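Local coordinates for pancreatic lipase related protein 2 (Equus caballus, PDB 1W52) that probably hydrolyses galactolipids and triacylglycerols, releasing fatty acids from their ester bonds, at residues 75-80 with 106-111; 35-40 with 124-129. All blocks are in the same frame, centred on the assembly; numbering follows the deposited sequence.

Both contacts lie in the lipase domain, their centres about 8 Å apart, and both reach the same mixed sheet, where strand 102-107 runs between strand 38-43 and strand 72-76. Along the chain the order is 35-40, 75-80, 106-111, 124-129, so contact 1 is nested inside the loop closed by contact 2. Asp-107 N probably hydrogen-bonds to Arg-38 O at 2.9 Å, and the Ser-110 hydroxyl is hydrogen-bonded to Val-35 O, tying the two together. Helix 116-141 also reaches both, since Trp-108 CB packs on Val-126 CG2. Contact 1 borders the detergent-filled pocket and the predicted active site, whereas contact 2 packs that helix against a face of the sheet.

Contact 1 of 2, residues 75-80 with 106-111; sequences VIHGFR and VDWSSG. With DDQ (decylamine-N,N-dimethyl-N-oxide), chain C.
Trp-108 lays its indole against the imidazole of His-77 in an offset stack, the imidazole and the five-membered indole ring 3.9 Å apart between centroids and tilted by 27°; some of their atoms are modelled too close, so the fine spacing is doubtful. From CB, which rests on helix 116-141 at Val-126, the side chain turns toward 75-80 because CG sits between the backbone N and the carbonyl carbon (chi1 58°). CD1 then lies 4.3 Å from Ile-76 CG2, and NE1 probably donates to His-77 O at 3.0 Å. Beyond it, CZ2 comes 4.0 Å from Gly-78 CA. His-77 and Trp-108 come just after strands 72-76 and 102-107, parallel neighbours joined through helix 87-96 in a beta-alpha-beta crossover; Val-106 N donates to Val-75 O at 3.0 Å, nearly straight (169°), while Ile-76 CG1 and Val-106 CG2 lie side by side. With an alanine here in place of Trp-108, His-77 would probably lose its stacking partner, and the His-77 carbonyl the indole N-H. Past Gly-78, Phe-79 CD2 meets DDQ C7 at 3.9 Å, and, as in pancreatic lipase, the Phe-79 backbone N probably belongs to the oxyanion hole beside Ser-154, the predicted nucleophile.

Contact 2 of 2, residues 35-40 with 124-129; sequences VNTRFL and RIVGAE
Thr-37 overlaps the aliphatic part of Glu-129: its OG1 is 3.4 Å from Glu-129 CG, and its methyl CG2 lies 3.8 Å from Glu-129 CB. The same hydroxyl oxygen also comes 3.7 Å from Val-126 CG2, so Thr-37 fits between side chains about one turn apart on helix 116-141. With OG1 anti to the carbonyl carbon (chi1 -52°), both branches of Thr-37 are presented to the helix. The contact here is made mostly with carbon; the polar end of Glu-129 looks to other partners, chiefly Arg-56, whose NH2 forms a salt bridge with OE2. Chi1 of Glu-129 (-62°) sets CG against Thr-37, and a bend at chi2 (-72°) then turns the carboxylate off the straight line of the chain; the positive charge of Arg-56 would probably favour the ionised form of Glu-129. One residue into strand 38-43, the Phe-39 ring reaches the same Glu-129 from its backbone side, CZ standing 3.6 Å from Glu-129 CB and close to the carbonyl. Phe-39 also packs on Val-106 of the neighbouring strand and on Thr-130 and Leu-133 further along the helix. At the other end of the contact, the two methyls of Val-35 divide their partners: CG2 meets Ile-125 CD1 at 4.0 Å and CG1 meets Val-126 CG2, also at 4.0 Å. Val-35 closes helix 32-35, and Asn-36, with its positive phi, carries the chain out of it toward strand 38-43. Thus a helix end, a short connection and a strand start present Val-35, Thr-37 and Phe-39 in turn to one helix. A largely parallel central sheet with helices packed on its faces and antiparallel strands, among them 38-43, toward one edge fits the alpha/beta hydrolase fold of the lipase family.

Contact 1 of 2, residues 75-80 with 106-111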
# COMPACT_ATOMS: atom_id res chain seq x y z
N VAL A 75 8.88 1.35 12.71
CA VAL A 75 8.45 0.31 11.79
C VAL A 75 8.25 -0.99 12.54
O VAL A 75 9.19 -1.61 12.95
CB VAL A 75 9.51 0.11 10.76
CG1 VAL A 75 9.18 -1.05 9.89
CG2 VAL A 75 9.62 1.38 9.92
N ILE A 76 7.02 -1.41 12.72
CA ILE A 76 6.71 -2.62 13.49
C ILE A 76 6.25 -3.81 12.60
O ILE A 76 5.24 -3.70 11.87
CB ILE A 76 5.59 -2.27 14.48
CG1 ILE A 76 5.86 -0.91 15.16
CG2 ILE A 76 5.43 -3.39 15.50
CD1 ILE A 76 4.68 -0.35 15.95
N HIS A 77 6.94 -4.94 12.70
CA HIS A 77 6.54 -6.16 11.99
C HIS A 77 5.35 -6.86 12.66
O HIS A 77 4.86 -6.45 13.73
CB HIS A 77 7.70 -7.15 11.88
CG HIS A 77 8.03 -7.83 13.17
ND1 HIS A 77 9.32 -8.04 13.60
CD2 HIS A 77 7.23 -8.31 14.16
CE1 HIS A 77 9.30 -8.65 14.77
NE2 HIS A 77 8.05 -8.83 15.14
N GLY A 78 4.87 -7.94 12.06
CA GLY A 78 3.82 -8.69 12.71
C GLY A 78 4.16 -10.14 12.99
O GLY A 78 5.35 -10.48 13.11
N PHE A 79 3.08 -10.96 13.08
CA PHE A 79 3.12 -12.43 13.30
C PHE A 79 4.25 -13.10 12.53
O PHE A 79 4.34 -12.96 11.30
CB PHE A 79 1.77 -13.02 12.87
CG PHE A 79 1.58 -14.49 13.20
CD1 PHE A 79 1.45 -14.93 14.49
CD2 PHE A 79 1.45 -15.42 12.19
CE1 PHE A 79 1.29 -16.28 14.76
CE2 PHE A 79 1.27 -16.76 12.50
CZ PHE A 79 1.20 -17.16 13.79
N ARG A 80 5.14 -13.71 13.28
CA ARG A 80 6.21 -14.56 12.74
C ARG A 80 7.15 -13.94 11.75
O ARG A 80 7.60 -14.56 10.78
CB ARG A 80 5.64 -15.84 12.16
CG ARG A 80 4.93 -16.64 13.26
CD ARG A 80 4.72 -18.03 12.94
NE ARG A 80 5.73 -18.88 13.55
CZ ARG A 80 5.58 -19.61 14.65
NH1 ARG A 80 4.42 -19.62 15.37
NH2 ARG A 80 6.63 -20.38 15.00
N VAL A 106 11.02 -1.85 15.30
CA VAL A 106 10.58 -2.48 16.55
C VAL A 106 10.60 -4.00 16.39
O VAL A 106 9.68 -4.58 15.82
CB VAL A 106 9.17 -2.02 16.91
CG1 VAL A 106 8.69 -2.74 18.19
CG2 VAL A 106 9.11 -0.50 17.08
N ASP A 107 11.66 -4.65 16.87
CA ASP A 107 11.77 -6.09 16.74
C ASP A 107 11.17 -6.80 17.93
O ASP A 107 11.67 -6.67 19.02
CB ASP A 107 13.23 -6.51 16.63
CG ASP A 107 13.41 -8.04 16.69
OD1 ASP A 107 13.23 -8.59 17.76
OD2 ASP A 107 13.72 -8.76 15.74
N TRP A 108 10.10 -7.56 17.72
CA TRP A 108 9.53 -8.38 18.80
C TRP A 108 9.38 -9.81 18.36
O TRP A 108 8.44 -10.49 18.76
CB TRP A 108 8.20 -7.83 19.27
CG TRP A 108 7.19 -7.73 18.22
CD1 TRP A 108 7.22 -6.94 17.13
CD2 TRP A 108 5.93 -8.42 18.18
NE1 TRP A 108 6.06 -7.08 16.40
CE2 TRP A 108 5.25 -7.98 17.03
CE3 TRP A 108 5.31 -9.37 19.00
CZ2 TRP A 108 3.99 -8.45 16.67
CZ3 TRP A 108 4.05 -9.82 18.65
CH2 TRP A 108 3.40 -9.35 17.50
N SER A 109 10.34 -10.26 17.57
CA SER A 109 10.30 -11.53 16.88
C SER A 109 9.88 -12.70 17.76
O SER A 109 8.91 -13.42 17.46
CB SER A 109 11.68 -11.84 16.30
OG SER A 109 12.71 -11.48 17.19
N SER A 110 10.64 -12.86 18.83
CA SER A 110 10.41 -13.89 19.83
C SER A 110 8.96 -13.92 20.37
O SER A 110 8.42 -14.97 20.67
CB SER A 110 11.47 -13.75 20.96
OG SER A 110 11.03 -12.84 21.96
N GLY A 111 8.33 -12.76 20.50
CA GLY A 111 6.97 -12.70 20.98
C GLY A 111 5.96 -12.97 19.91
O GLY A 111 4.84 -13.38 20.21
N1 DDQ C . 8.33 -13.31 6.58
O1 DDQ C . 8.64 -12.09 6.68
CM1 DDQ C . 9.02 -13.87 5.36
CM2 DDQ C . 8.76 -14.08 7.78
C1 DDQ C . 6.85 -13.25 6.41
C2 DDQ C . 5.99 -13.30 7.68
C3 DDQ C . 5.05 -14.50 7.58
C4 DDQ C . 3.64 -14.14 7.13
C5 DDQ C . 2.62 -14.60 8.16
C6 DDQ C . 1.28 -14.18 7.63
C7 DDQ C . 0.17 -14.46 8.61
C8 DDQ C . -0.55 -13.20 9.02
C9 DDQ C . -1.49 -13.50 10.20
C10 DDQ C . -2.77 -12.70 10.20

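Contact 2 of 2, residues 35-40 with 124-129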
# COMPACT_ATOMS: atom_id res chain seq x y z
N VAL A 35 8.50 -11.78 25.42
CA VAL A 35 8.40 -11.07 24.11
C VAL A 35 9.71 -10.46 23.55
O VAL A 35 9.87 -10.38 22.31
CB VAL A 35 7.40 -9.92 24.20
CG1 VAL A 35 7.18 -9.31 22.86
CG2 VAL A 35 6.09 -10.38 24.76
N ASN A 36 10.62 -10.02 24.44
CA ASN A 36 11.91 -9.44 24.08
C ASN A 36 11.77 -8.37 23.00
O ASN A 36 12.37 -8.50 21.91
CB ASN A 36 12.88 -10.51 23.63
CG ASN A 36 14.29 -9.96 23.41
OD1 ASN A 36 15.02 -10.38 22.49
ND2 ASN A 36 14.67 -9.01 24.26
N THR A 37 10.95 -7.35 23.31
CA THR A 37 10.78 -6.19 22.42
C THR A 37 12.08 -5.41 22.34
O THR A 37 12.70 -5.14 23.37
CB THR A 37 9.75 -5.24 22.96
OG1 THR A 37 8.56 -5.95 23.23
CG2 THR A 37 9.35 -4.22 21.93
N ARG A 38 12.47 -4.98 21.16
CA ARG A 38 13.79 -4.39 21.04
C ARG A 38 13.74 -3.27 20.01
O ARG A 38 13.51 -3.53 18.83
CB ARG A 38 14.81 -5.45 20.61
CG ARG A 38 15.30 -6.40 21.70
CD ARG A 38 16.72 -6.92 21.40
NE ARG A 38 16.93 -7.04 19.96
CZ ARG A 38 18.12 -6.98 19.35
NH1 ARG A 38 19.26 -6.83 20.01
NH2 ARG A 38 18.17 -7.10 18.02
N PHE A 39 13.99 -2.05 20.46
CA PHE A 39 14.00 -0.86 19.60
C PHE A 39 15.36 -0.63 18.95
O PHE A 39 16.35 -0.47 19.63
CB PHE A 39 13.65 0.32 20.47
CG PHE A 39 12.31 0.19 21.11
CD1 PHE A 39 11.18 0.28 20.35
CD2 PHE A 39 12.19 -0.00 22.48
CE1 PHE A 39 9.94 0.18 20.92
CE2 PHE A 39 10.93 -0.09 23.09
CZ PHE A 39 9.80 -0.01 22.31
N LEU A 40 15.43 -0.65 17.63
CA LEU A 40 16.72 -0.56 16.94
C LEU A 40 16.80 0.72 16.15
O LEU A 40 15.95 0.98 15.29
CB LEU A 40 16.93 -1.69 15.98
CG LEU A 40 16.43 -3.04 16.46
CD1 LEU A 40 16.84 -4.05 15.47
CD2 LEU A 40 16.98 -3.39 17.84
N ARG A 124 -0.24 -6.23 22.59
CA ARG A 124 -0.55 -5.30 23.67
C ARG A 124 0.71 -4.88 24.40
O ARG A 124 0.86 -3.72 24.71
CB ARG A 124 -1.49 -5.91 24.70
CG ARG A 124 -2.85 -6.10 24.17
CD ARG A 124 -3.94 -5.80 25.16
NE ARG A 124 -4.25 -6.95 26.03
CZ ARG A 124 -5.08 -6.89 27.07
NH1 ARG A 124 -5.69 -5.75 27.39
NH2 ARG A 124 -5.31 -7.96 27.81
N ILE A 125 1.59 -5.81 24.68
CA ILE A 125 2.85 -5.45 25.27
C ILE A 125 3.66 -4.47 24.41
O ILE A 125 3.85 -3.32 24.81
CB ILE A 125 3.62 -6.72 25.62
CG1 ILE A 125 2.99 -7.26 26.90
CG2 ILE A 125 5.14 -6.47 25.78
CD1 ILE A 125 3.40 -8.64 27.21
N VAL A 126 4.12 -4.93 23.25
CA VAL A 126 4.89 -4.10 22.32
C VAL A 126 4.24 -2.73 22.15
O VAL A 126 4.92 -1.76 21.92
CB VAL A 126 4.96 -4.74 20.93
CG1 VAL A 126 5.81 -3.91 20.02
CG2 VAL A 126 5.57 -6.14 20.98
N GLY A 127 2.92 -2.66 22.26
CA GLY A 127 2.22 -1.40 22.11
C GLY A 127 2.81 -0.49 23.15
O GLY A 127 3.36 0.55 22.84
N ALA A 128 2.68 -0.95 24.39
CA ALA A 128 3.17 -0.32 25.60
C ALA A 128 4.67 -0.09 25.62
O ALA A 128 5.07 1.00 25.88
CB ALA A 128 2.76 -1.17 26.78
N GLU A 129 5.49 -1.09 25.36
CA GLU A 129 6.91 -0.82 25.19
C GLU A 129 7.08 0.41 24.35
O GLU A 129 7.83 1.30 24.73
CB GLU A 129 7.65 -1.93 24.45
CG GLU A 129 7.63 -3.26 25.15
CD GLU A 129 8.51 -3.30 26.37
OE1 GLU A 129 9.70 -2.93 26.28
OE2 GLU A 129 8.01 -3.70 27.44